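Ribokinase, putative (Burkholderia thailandensis, PDB 3B1R) probably phosphorylates nucleosides such as inosine, acting as a magnesium- and ATP-binding kinase of the PfkB (ribokinase) family. Local coordinates at residues A[17-22]-A[50-55]; A[22-27]-A[293-298]; A[109-114]-A[123-128]. One frame throughout, in Å; residues are numbered along the deposited sequence.

Contact 1: residues A[17-22]-A[50-55]; sequences IAYDNI and MRREFG. With AMP (adenosine monophosphate), chain G.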
loop_
_atom_site.group_PDB
_atom_site.type_symbol
_atom_site.label_atom_id
_atom_site.label_comp_id
_atom_site.label_asym_id
_atom_site.label_seq_id
_atom_site.Cartn_x
_atom_site.Cartn_y
_atom_site.Cartn_z
ATOM N N ILE A 17 -15.246 13.455 3.866
ATOM C CA ILE A 17 -15.316 13.831 2.453
ATOM C C ILE A 17 -13.860 14.039 2.024
ATOM O O ILE A 17 -13.143 14.856 2.597
ATOM C CB ILE A 17 -16.155 15.115 2.210
ATOM C CG1 ILE A 17 -17.420 15.112 3.085
ATOM C CG2 ILE A 17 -16.530 15.215 0.739
ATOM C CD1 ILE A 17 -18.061 16.475 3.255
ATOM N N ALA A 18 -13.424 13.270 1.038
ATOM C CA ALA A 18 -11.995 13.080 0.808
ATOM C C ALA A 18 -11.645 12.923 -0.665
ATOM O O ALA A 18 -12.505 12.602 -1.486
ATOM C CB ALA A 18 -11.533 11.844 1.570
ATOM N N TYR A 19 -10.374 13.138 -0.991
ATOM C CA TYR A 19 -9.865 12.767 -2.301
ATOM C C TYR A 19 -9.068 11.480 -2.225
ATOM O O TYR A 19 -8.141 11.358 -1.432
ATOM C CB TYR A 19 -9.032 13.897 -2.916
ATOM C CG TYR A 19 -9.842 15.128 -3.206
ATOM C CD1 TYR A 19 -10.873 15.104 -4.140
ATOM C CD2 TYR A 19 -9.568 16.331 -2.559
ATOM C CE1 TYR A 19 -11.633 16.254 -4.408
ATOM C CE2 TYR A 19 -10.317 17.476 -2.821
ATOM C CZ TYR A 19 -11.351 17.426 -3.736
ATOM O OH TYR A 19 -12.087 18.559 -4.002
ATOM N N ASP A 20 -9.437 10.519 -3.059
ATOM C CA ASP A 20 -8.792 9.225 -3.065
ATOM C C ASP A 20 -7.837 9.047 -4.238
ATOM O O ASP A 20 -8.120 9.433 -5.384
ATOM C CB ASP A 20 -9.822 8.099 -3.088
ATOM C CG ASP A 20 -10.737 8.096 -1.859
ATOM O OD1 ASP A 20 -10.461 8.822 -0.868
ATOM O OD2 ASP A 20 -11.737 7.345 -1.896
ATOM N N ASN A 21 -6.707 8.438 -3.914
ATOM C CA ASN A 21 -5.691 8.058 -4.861
ATOM C C ASN A 21 -5.502 6.551 -4.618
ATOM O O ASN A 21 -4.920 6.139 -3.622
ATOM C CB ASN A 21 -4.419 8.880 -4.591
ATOM C CG ASN A 21 -4.708 10.400 -4.462
ATOM O OD1 ASN A 21 -4.787 11.118 -5.462
ATOM N ND2 ASN A 21 -4.869 10.881 -3.226
ATOM N N ILE A 22 -6.011 5.738 -5.533
ATOM C CA ILE A 22 -6.192 4.299 -5.295
ATOM C C ILE A 22 -5.293 3.417 -6.157
ATOM O O ILE A 22 -5.247 3.564 -7.371
ATOM C CB ILE A 22 -7.689 3.893 -5.475
ATOM C CG1 ILE A 22 -8.576 4.702 -4.514
ATOM C CG2 ILE A 22 -7.874 2.389 -5.281
ATOM C CD1 ILE A 22 -10.050 4.873 -4.979
ATOM N N MET A 50 -1.692 8.381 -12.934
ATOM C CA MET A 50 -2.538 8.658 -11.769
ATOM C C MET A 50 -3.860 9.303 -12.190
ATOM O O MET A 50 -3.938 9.941 -13.246
ATOM C CB MET A 50 -1.839 9.556 -10.723
ATOM C CG MET A 50 -0.373 9.937 -10.975
ATOM S SD MET A 50 -0.136 11.604 -11.674
ATOM C CE MET A 50 -0.549 12.663 -10.284
ATOM N N ARG A 51 -4.888 9.128 -11.355
ATOM C CA ARG A 51 -6.201 9.755 -11.526
ATOM C C ARG A 51 -6.843 9.911 -10.136
ATOM O O ARG A 51 -7.262 8.924 -9.536
ATOM C CB ARG A 51 -7.122 8.894 -12.411
ATOM C CG ARG A 51 -6.672 8.713 -13.873
ATOM C CD ARG A 51 -7.848 8.390 -14.797
ATOM N NE ARG A 51 -8.680 9.568 -15.055
ATOM C CZ ARG A 51 -9.891 9.537 -15.609
ATOM N NH1 ARG A 51 -10.439 8.383 -15.979
ATOM N NH2 ARG A 51 -10.561 10.671 -15.791
ATOM N N ARG A 52 -6.901 11.140 -9.626
ATOM C CA ARG A 52 -7.495 11.414 -8.307
ATOM C C ARG A 52 -9.024 11.188 -8.337
ATOM O O ARG A 52 -9.698 11.662 -9.245
ATOM C CB ARG A 52 -7.117 12.834 -7.860
ATOM C CG ARG A 52 -7.692 13.300 -6.520
ATOM C CD ARG A 52 -7.055 14.619 -6.090
ATOM N NE ARG A 52 -5.840 14.368 -5.324
ATOM C CZ ARG A 52 -5.509 14.965 -4.181
ATOM N NH1 ARG A 52 -4.381 14.621 -3.577
ATOM N NH2 ARG A 52 -6.279 15.912 -3.651
ATOM N N GLU A 53 -9.563 10.440 -7.367
ATOM C CA GLU A 53 -11.010 10.129 -7.342
ATOM C C GLU A 53 -11.784 10.934 -6.298
ATOM O O GLU A 53 -11.203 11.482 -5.359
ATOM C CB GLU A 53 -11.268 8.638 -7.077
ATOM C CG GLU A 53 -10.337 7.658 -7.743
ATOM C CD GLU A 53 -10.830 7.167 -9.088
ATOM O OE1 GLU A 53 -11.836 7.708 -9.599
ATOM O OE2 GLU A 53 -10.202 6.230 -9.631
ATOM N N PHE A 54 -13.103 11.003 -6.470
ATOM C CA PHE A 54 -13.996 11.538 -5.448
ATOM C C PHE A 54 -14.386 10.436 -4.474
ATOM O O PHE A 54 -14.897 9.396 -4.879
ATOM C CB PHE A 54 -15.236 12.161 -6.096
ATOM C CG PHE A 54 -14.902 13.269 -7.046
ATOM C CD1 PHE A 54 -14.724 13.007 -8.401
ATOM C CD2 PHE A 54 -14.730 14.571 -6.580
ATOM C CE1 PHE A 54 -14.396 14.035 -9.279
ATOM C CE2 PHE A 54 -14.397 15.602 -7.449
ATOM C CZ PHE A 54 -14.228 15.336 -8.799
ATOM N N GLY A 55 -14.121 10.663 -3.192
ATOM C CA GLY A 55 -14.355 9.653 -2.171
ATOM C C GLY A 55 -14.678 10.238 -0.816
ATOM O O GLY A 55 -15.320 11.298 -0.716
HETATM P P AMP G . -15.049 1.893 2.036
HETATM O O1P AMP G . -15.388 1.219 3.355
HETATM O O2P AMP G . -14.240 1.050 1.079
HETATM O O3P AMP G . -16.253 2.515 1.366
HETATM O "O5'" AMP G . -14.138 3.152 2.442
HETATM C "C5'" AMP G . -13.271 3.813 1.523
HETATM C "C4'" AMP G . -13.267 5.284 1.904
HETATM O "O4'" AMP G . -12.646 5.429 3.177
HETATM C "C3'" AMP G . -12.424 6.111 0.941
HETATM O "O3'" AMP G . -13.295 6.798 0.007
HETATM C "C2'" AMP G . -11.552 6.993 1.846
HETATM O "O2'" AMP G . -11.650 8.374 1.495
HETATM C "C1'" AMP G . -12.129 6.741 3.244
HETATM N N9 AMP G . -11.200 6.674 4.372
HETATM C C8 AMP G . -10.071 5.946 4.417
HETATM N N7 AMP G . -9.472 6.063 5.612
HETATM C C5 AMP G . -10.244 6.879 6.351
HETATM C C6 AMP G . -10.160 7.421 7.707
HETATM N N6 AMP G . -9.109 7.078 8.485
HETATM N N1 AMP G . -11.162 8.231 8.115
HETATM C C2 AMP G . -12.202 8.564 7.322
HETATM N N3 AMP G . -12.330 8.109 6.055
HETATM C C4 AMP G . -11.390 7.277 5.536
HETATM O O HOH W 1 -7.186 6.643 -8.035
#
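The carboxylate of D20 lies against G55, with D20 OD2 3.5 Å from G55 CA, and reaches past it to the ribose of AMP. Its two oxygens divide the sugar diol between them: O2' of AMP donates to D20 OD1 at 2.7 Å and O3' to D20 OD2 at 2.5 Å, which pins the ribose from two points. Aspartate suits the place because one short, rigid group offers two acceptors, while glycine, having no CB, lets the carboxylate come this close. A18 keeps the same face small, its methyl group lying against O2'.

Behind this first shell, the backbones form an antiparallel pairing. A18 with G55 and D20 with E53 are hydrogen-bonded pairs, and the shortest bond runs from E53 N to D20 O at 2.7 Å. Y19 and F54 make the non-hydrogen-bonded pair between them, side by side on the other face, with Y19 CE1 4.1 Å from F54 CD2. The Y19 hydroxyl is held by D82 O. R52, extended at first and then bent at chi3 (-88°), turns its guanidinium so that one face lies against Y19 CB, 3.5 Å from R52 NH2. R52 NE adds a weak bond to N21 OD1. Past the last pair, a water accepts from I22 N and donates to R51 O.

An inner strand of the four-stranded lid sheet thus holds the ribose hydroxyls through an aspartate set beside a glycine of the edge strand 53-55, consistent with other PfkB-family kinases, whose lid sheet closes over the sugar of the substrate.

Contact 2: residues A[22-27]-A[293-298]; sequences IMTFEG and AHQGPQ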
loop_
_atom_site.group_PDB
_atom_site.type_symbol
_atom_site.label_atom_id
_atom_site.label_comp_id
_atom_site.label_asym_id
_atom_site.label_seq_id
_atom_site.Cartn_x
_atom_site.Cartn_y
_atom_site.Cartn_z
ATOM N N ILE A 22 -6.011 5.738 -5.533
ATOM C CA ILE A 22 -6.192 4.299 -5.295
ATOM C C ILE A 22 -5.293 3.417 -6.157
ATOM O O ILE A 22 -5.247 3.564 -7.371
ATOM C CB ILE A 22 -7.689 3.893 -5.475
ATOM C CG1 ILE A 22 -8.576 4.702 -4.514
ATOM C CG2 ILE A 22 -7.874 2.389 -5.281
ATOM C CD1 ILE A 22 -10.050 4.873 -4.979
ATOM N N MET A 23 -4.594 2.489 -5.508
ATOM C CA MET A 23 -3.715 1.557 -6.183
ATOM C C MET A 23 -4.166 0.124 -5.897
ATOM O O MET A 23 -3.857 -0.440 -4.842
ATOM C CB MET A 23 -2.262 1.772 -5.739
ATOM C CG MET A 23 -1.726 3.203 -5.953
ATOM S SD MET A 23 -2.269 4.417 -4.714
ATOM C CE MET A 23 -0.870 4.485 -3.604
ATOM N N THR A 24 -4.877 -0.458 -6.863
ATOM C CA THR A 24 -5.468 -1.793 -6.748
ATOM C C THR A 24 -4.617 -2.882 -7.398
ATOM O O THR A 24 -4.532 -2.959 -8.629
ATOM C CB THR A 24 -6.861 -1.822 -7.418
ATOM O OG1 THR A 24 -6.720 -1.581 -8.826
ATOM C CG2 THR A 24 -7.710 -0.755 -6.870
ATOM N N PHE A 25 -3.980 -3.716 -6.574
ATOM C CA PHE A 25 -3.324 -4.933 -7.051
ATOM C C PHE A 25 -4.389 -5.842 -7.647
ATOM O O PHE A 25 -5.405 -6.124 -6.993
ATOM C CB PHE A 25 -2.594 -5.650 -5.900
ATOM C CG PHE A 25 -1.902 -6.935 -6.305
ATOM C CD1 PHE A 25 -0.941 -6.943 -7.314
ATOM C CD2 PHE A 25 -2.198 -8.132 -5.659
ATOM C CE1 PHE A 25 -0.296 -8.126 -7.681
ATOM C CE2 PHE A 25 -1.557 -9.317 -6.013
ATOM C CZ PHE A 25 -0.603 -9.318 -7.028
ATOM N N GLU A 26 -4.181 -6.273 -8.893
ATOM C CA GLU A 26 -5.113 -7.198 -9.548
ATOM C C GLU A 26 -4.704 -8.586 -9.115
ATOM O O GLU A 26 -3.968 -9.264 -9.812
ATOM C CB GLU A 26 -5.046 -7.086 -11.076
ATOM C CG GLU A 26 -4.929 -5.666 -11.606
ATOM C CD GLU A 26 -6.260 -5.062 -11.981
ATOM O OE1 GLU A 26 -7.197 -5.106 -11.152
ATOM O OE2 GLU A 26 -6.361 -4.534 -13.117
ATOM N N GLY A 27 -5.161 -8.983 -7.934
ATOM C CA GLY A 27 -4.759 -10.235 -7.303
ATOM C C GLY A 27 -5.205 -10.215 -5.856
ATOM O O GLY A 27 -6.038 -9.401 -5.467
ATOM N N ALA A 293 -17.265 -3.527 -10.183
ATOM C CA ALA A 293 -16.976 -3.668 -11.604
ATOM C C ALA A 293 -16.341 -2.395 -12.179
ATOM O O ALA A 293 -16.045 -2.331 -13.370
ATOM C CB ALA A 293 -18.257 -4.031 -12.370
ATOM N N HIS A 294 -16.146 -1.384 -11.332
ATOM C CA HIS A 294 -15.581 -0.100 -11.766
ATOM C C HIS A 294 -14.514 0.424 -10.802
ATOM O O HIS A 294 -14.570 0.160 -9.597
ATOM C CB HIS A 294 -16.695 0.928 -12.016
ATOM C CG HIS A 294 -17.786 0.409 -12.902
ATOM N ND1 HIS A 294 -17.766 0.558 -14.273
ATOM C CD2 HIS A 294 -18.896 -0.314 -12.617
ATOM C CE1 HIS A 294 -18.838 -0.019 -14.790
ATOM N NE2 HIS A 294 -19.535 -0.563 -13.808
ATOM N N GLN A 295 -13.540 1.146 -11.361
ATOM C CA GLN A 295 -12.364 1.654 -10.641
ATOM C C GLN A 295 -12.669 2.901 -9.800
ATOM O O GLN A 295 -13.038 3.949 -10.330
ATOM C CB GLN A 295 -11.207 1.907 -11.646
ATOM C CG GLN A 295 -9.922 2.541 -11.076
ATOM C CD GLN A 295 -9.263 1.711 -9.971
ATOM O OE1 GLN A 295 -9.215 0.478 -10.044
ATOM N NE2 GLN A 295 -8.741 2.394 -8.948
ATOM N N GLY A 296 -12.503 2.782 -8.484
ATOM C CA GLY A 296 -12.791 3.881 -7.577
ATOM C C GLY A 296 -14.161 3.770 -6.930
ATOM O O GLY A 296 -15.012 3.002 -7.375
ATOM N N PRO A 297 -14.393 4.557 -5.871
ATOM C CA PRO A 297 -15.622 4.384 -5.096
ATOM C C PRO A 297 -16.905 4.816 -5.813
ATOM O O PRO A 297 -17.976 4.296 -5.519
ATOM C CB PRO A 297 -15.377 5.250 -3.859
ATOM C CG PRO A 297 -14.338 6.228 -4.263
ATOM C CD PRO A 297 -13.478 5.540 -5.260
ATOM N N GLN A 298 -16.789 5.750 -6.750
ATOM C CA GLN A 298 -17.961 6.352 -7.354
ATOM C C GLN A 298 -17.893 6.411 -8.885
ATOM O O GLN A 298 -18.398 7.359 -9.486
ATOM C CB GLN A 298 -18.129 7.763 -6.803
ATOM C CG GLN A 298 -18.221 7.898 -5.278
ATOM C CD GLN A 298 -18.232 9.351 -4.878
ATOM O OE1 GLN A 298 -18.557 10.202 -5.700
ATOM N NE2 GLN A 298 -17.844 9.654 -3.637
#
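I22 runs alongside the amide of Q295 and ends on P297. I22 CB lies 3.9 Å from Q295 NE2. At the branch, I22 CG2 turns toward the same amide, 3.8 Å from Q295 NE2, whereas CG1 carries the chain the other way. Chi2 is near trans (155°), which stretches I22 CD1 out to the loop, where it meets the proline ring at P297 CD (3.5 Å) and the backbone at G296 CA (3.9 Å). A branched aliphatic residue suits this place, since one arm can lie on an amide while the other reaches an apolar ring.

The chain of Q295 bends at chi2 (59°), and the amide thereby arrives beside T24, whose OG1 gives a weak hydrogen bond to Q295 OE1 at 3.5 Å. G296 has a positive phi, a conformation suited to glycine; its N is bound by D255 OD2 while K291 NZ donates to its O, so both polar backbone atoms of G296 are bound.

P297 also touches D20 and N60 and lies about 4 Å from the bound AMP (nearest atoms). The contact thus joins the lid strand to the loop after helix 277-291, beside the nucleoside pocket in a ribokinase fold.

Contact 3: residues A[109-114]-A[123-128]; sequences AQAMIT and TAFHPG. With AMP (adenosine monophosphate), chain G.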
loop_
_atom_site.group_PDB
_atom_site.type_symbol
_atom_site.label_atom_id
_atom_site.label_comp_id
_atom_site.label_asym_id
_atom_site.label_seq_id
_atom_site.Cartn_x
_atom_site.Cartn_y
_atom_site.Cartn_z
ATOM N N ALA A 109 -9.278 16.271 3.245
ATOM C CA ALA A 109 -8.766 14.919 3.443
ATOM C C ALA A 109 -8.325 14.272 2.142
ATOM O O ALA A 109 -8.898 14.512 1.084
ATOM C CB ALA A 109 -9.817 14.047 4.133
ATOM N N GLN A 110 -7.287 13.451 2.234
ATOM C CA GLN A 110 -6.839 12.672 1.100
ATOM C C GLN A 110 -6.446 11.286 1.579
ATOM O O GLN A 110 -5.798 11.137 2.615
ATOM C CB GLN A 110 -5.684 13.368 0.360
ATOM C CG GLN A 110 -4.429 13.511 1.175
ATOM C CD GLN A 110 -3.295 14.171 0.422
ATOM O OE1 GLN A 110 -2.851 13.677 -0.619
ATOM N NE2 GLN A 110 -2.806 15.290 0.956
ATOM N N ALA A 111 -6.873 10.276 0.837
ATOM C CA ALA A 111 -6.565 8.898 1.187
ATOM C C ALA A 111 -5.674 8.297 0.119
ATOM O O ALA A 111 -6.032 8.291 -1.055
ATOM C CB ALA A 111 -7.844 8.099 1.328
ATOM N N MET A 112 -4.498 7.825 0.528
ATOM C CA MET A 112 -3.638 7.048 -0.350
ATOM C C MET A 112 -3.923 5.592 -0.061
ATOM O O MET A 112 -3.481 5.051 0.951
ATOM C CB MET A 112 -2.161 7.359 -0.111
ATOM C CG MET A 112 -1.553 8.281 -1.128
ATOM S SD MET A 112 -2.228 9.935 -1.003
ATOM C CE MET A 112 -1.431 10.731 -2.397
ATOM N N ILE A 113 -4.691 4.974 -0.944
ATOM C CA ILE A 113 -5.210 3.639 -0.683
ATOM C C ILE A 113 -4.512 2.626 -1.570
ATOM O O ILE A 113 -4.583 2.710 -2.795
ATOM C CB ILE A 113 -6.745 3.550 -0.919
ATOM C CG1 ILE A 113 -7.493 4.588 -0.065
ATOM C CG2 ILE A 113 -7.237 2.131 -0.609
ATOM C CD1 ILE A 113 -8.921 4.927 -0.563
ATOM N N THR A 114 -3.852 1.657 -0.948
ATOM C CA THR A 114 -3.318 0.532 -1.707
ATOM C C THR A 114 -4.047 -0.730 -1.265
ATOM O O THR A 114 -4.203 -0.997 -0.065
ATOM C CB THR A 114 -1.792 0.413 -1.581
ATOM O OG1 THR A 114 -1.426 0.405 -0.204
ATOM C CG2 THR A 114 -1.133 1.585 -2.219
ATOM N N THR A 123 -4.406 2.040 4.058
ATOM C CA THR A 123 -4.494 3.441 3.661
ATOM C C THR A 123 -3.605 4.320 4.485
ATOM O O THR A 123 -3.636 4.267 5.715
ATOM C CB THR A 123 -5.940 3.958 3.741
ATOM O OG1 THR A 123 -6.762 3.134 2.937
ATOM C CG2 THR A 123 -6.045 5.377 3.252
ATOM N N ALA A 124 -2.805 5.118 3.780
ATOM C CA ALA A 124 -2.103 6.230 4.376
ATOM C C ALA A 124 -3.047 7.411 4.229
ATOM O O ALA A 124 -3.402 7.815 3.114
ATOM C CB ALA A 124 -0.784 6.493 3.655
ATOM N N PHE A 125 -3.484 7.947 5.355
ATOM C CA PHE A 125 -4.547 8.948 5.334
ATOM C C PHE A 125 -4.040 10.294 5.847
ATOM O O PHE A 125 -3.390 10.353 6.896
ATOM C CB PHE A 125 -5.698 8.429 6.181
ATOM C CG PHE A 125 -7.004 9.096 5.912
ATOM C CD1 PHE A 125 -7.748 8.760 4.786
ATOM C CD2 PHE A 125 -7.507 10.037 6.805
ATOM C CE1 PHE A 125 -8.978 9.363 4.545
ATOM C CE2 PHE A 125 -8.744 10.640 6.582
ATOM C CZ PHE A 125 -9.476 10.310 5.452
ATOM N N HIS A 126 -4.282 11.363 5.077
ATOM C CA HIS A 126 -3.977 12.737 5.521
ATOM C C HIS A 126 -5.312 13.352 5.915
ATOM O O HIS A 126 -6.065 13.785 5.033
ATOM C CB HIS A 126 -3.376 13.618 4.404
ATOM C CG HIS A 126 -2.185 13.040 3.692
ATOM N ND1 HIS A 126 -2.265 11.934 2.870
ATOM C CD2 HIS A 126 -0.903 13.473 3.609
ATOM C CE1 HIS A 126 -1.075 11.684 2.350
ATOM N NE2 HIS A 126 -0.228 12.599 2.789
ATOM N N PRO A 127 -5.629 13.392 7.227
ATOM C CA PRO A 127 -6.956 13.850 7.649
ATOM C C PRO A 127 -7.359 15.236 7.140
ATOM O O PRO A 127 -8.517 15.432 6.815
ATOM C CB PRO A 127 -6.869 13.846 9.178
ATOM C CG PRO A 127 -5.411 13.944 9.478
ATOM C CD PRO A 127 -4.752 13.138 8.388
ATOM N N GLY A 128 -6.424 16.182 7.079
ATOM C CA GLY A 128 -6.717 17.524 6.566
ATOM C C GLY A 128 -7.909 18.152 7.270
ATOM O O GLY A 128 -7.973 18.155 8.490
HETATM P P AMP G . -15.049 1.893 2.036
HETATM O O1P AMP G . -15.388 1.219 3.355
HETATM O O2P AMP G . -14.240 1.050 1.079
HETATM O O3P AMP G . -16.253 2.515 1.366
HETATM O "O5'" AMP G . -14.138 3.152 2.442
HETATM C "C5'" AMP G . -13.271 3.813 1.523
HETATM C "C4'" AMP G . -13.267 5.284 1.904
HETATM O "O4'" AMP G . -12.646 5.429 3.177
HETATM C "C3'" AMP G . -12.424 6.111 0.941
HETATM O "O3'" AMP G . -13.295 6.798 0.007
HETATM C "C2'" AMP G . -11.552 6.993 1.846
HETATM O "O2'" AMP G . -11.650 8.374 1.495
HETATM C "C1'" AMP G . -12.129 6.741 3.244
HETATM N N9 AMP G . -11.200 6.674 4.372
HETATM C C8 AMP G . -10.071 5.946 4.417
HETATM N N7 AMP G . -9.472 6.063 5.612
HETATM C C5 AMP G . -10.244 6.879 6.351
HETATM C C6 AMP G . -10.160 7.421 7.707
HETATM N N6 AMP G . -9.109 7.078 8.485
HETATM N N1 AMP G . -11.162 8.231 8.115
HETATM C C2 AMP G . -12.202 8.564 7.322
HETATM N N3 AMP G . -12.330 8.109 6.055
HETATM C C4 AMP G . -11.390 7.277 5.536
#
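Q110 lays its amide over one face of the H126 ring, a stack with the planes 29° apart, and the packing is close enough to put Q110 CG 3.2 Å from H126 ND1. That nitrogen is covered by this contact and has no hydrogen-bonding partner in the model. The setting is a beta hairpin, strands 109-115 and 122-126, in the lid sheet of the ribokinase fold. Q110 CG sits between the backbone N and the carbonyl carbon (chi1 64°); from there the extended chain carries the amide across the ring face. M112 SD meets the same ring obliquely, 4.0 Å from H126 CE1.

Two hydrogen-bonded pairs hold the strands, Q110 with H126 and M112 with A124, the shortest bond being M112 N to A124 O at 2.8 Å. Alanine at 124 keeps the face of Q110, M112 and H126 low where M23 of the second subunit packs, and T123 to F125 pair in parallel with a strand of that subunit, so the sheet continues across the dimer interface.

The other face belongs to the nucleotide. A111, small beside the ribose, sets its CB at the edge of the F125 ring, 3.5 Å from F125 CD1, and I113 CD1 approaches AMP C3' at 4.0 Å. F125 offers the adenine a flat apolar surface: Q110 O lies over one ring face, and over the opposite face F125 CE1 comes within 3.3 Å of AMP C5.

In the fold
Strand 18-24 ties the three contacts together. Its edge toward 53-55 makes contact 1, its continuation makes contact 2 through the shared I22, and its other edge bonds to the hairpin of contact 3, with Y19 O 2.8 Å from A111 N and M23 N 2.7 Å from I113 O. The centres of contacts 1 and 3 are about 9 Å apart. The centres of contacts 2 and 3 are about 15 Å apart. All three border one AMP: contact 1 binds the ribose hydroxyls, contact 3 stacks F125 on the base and adds small apolar contacts to the sugar, and contact 2 brings P297 CG within 3.7 Å of D20 OD2. S44 of the second subunit also bonds this AMP, so the site draws on both chains.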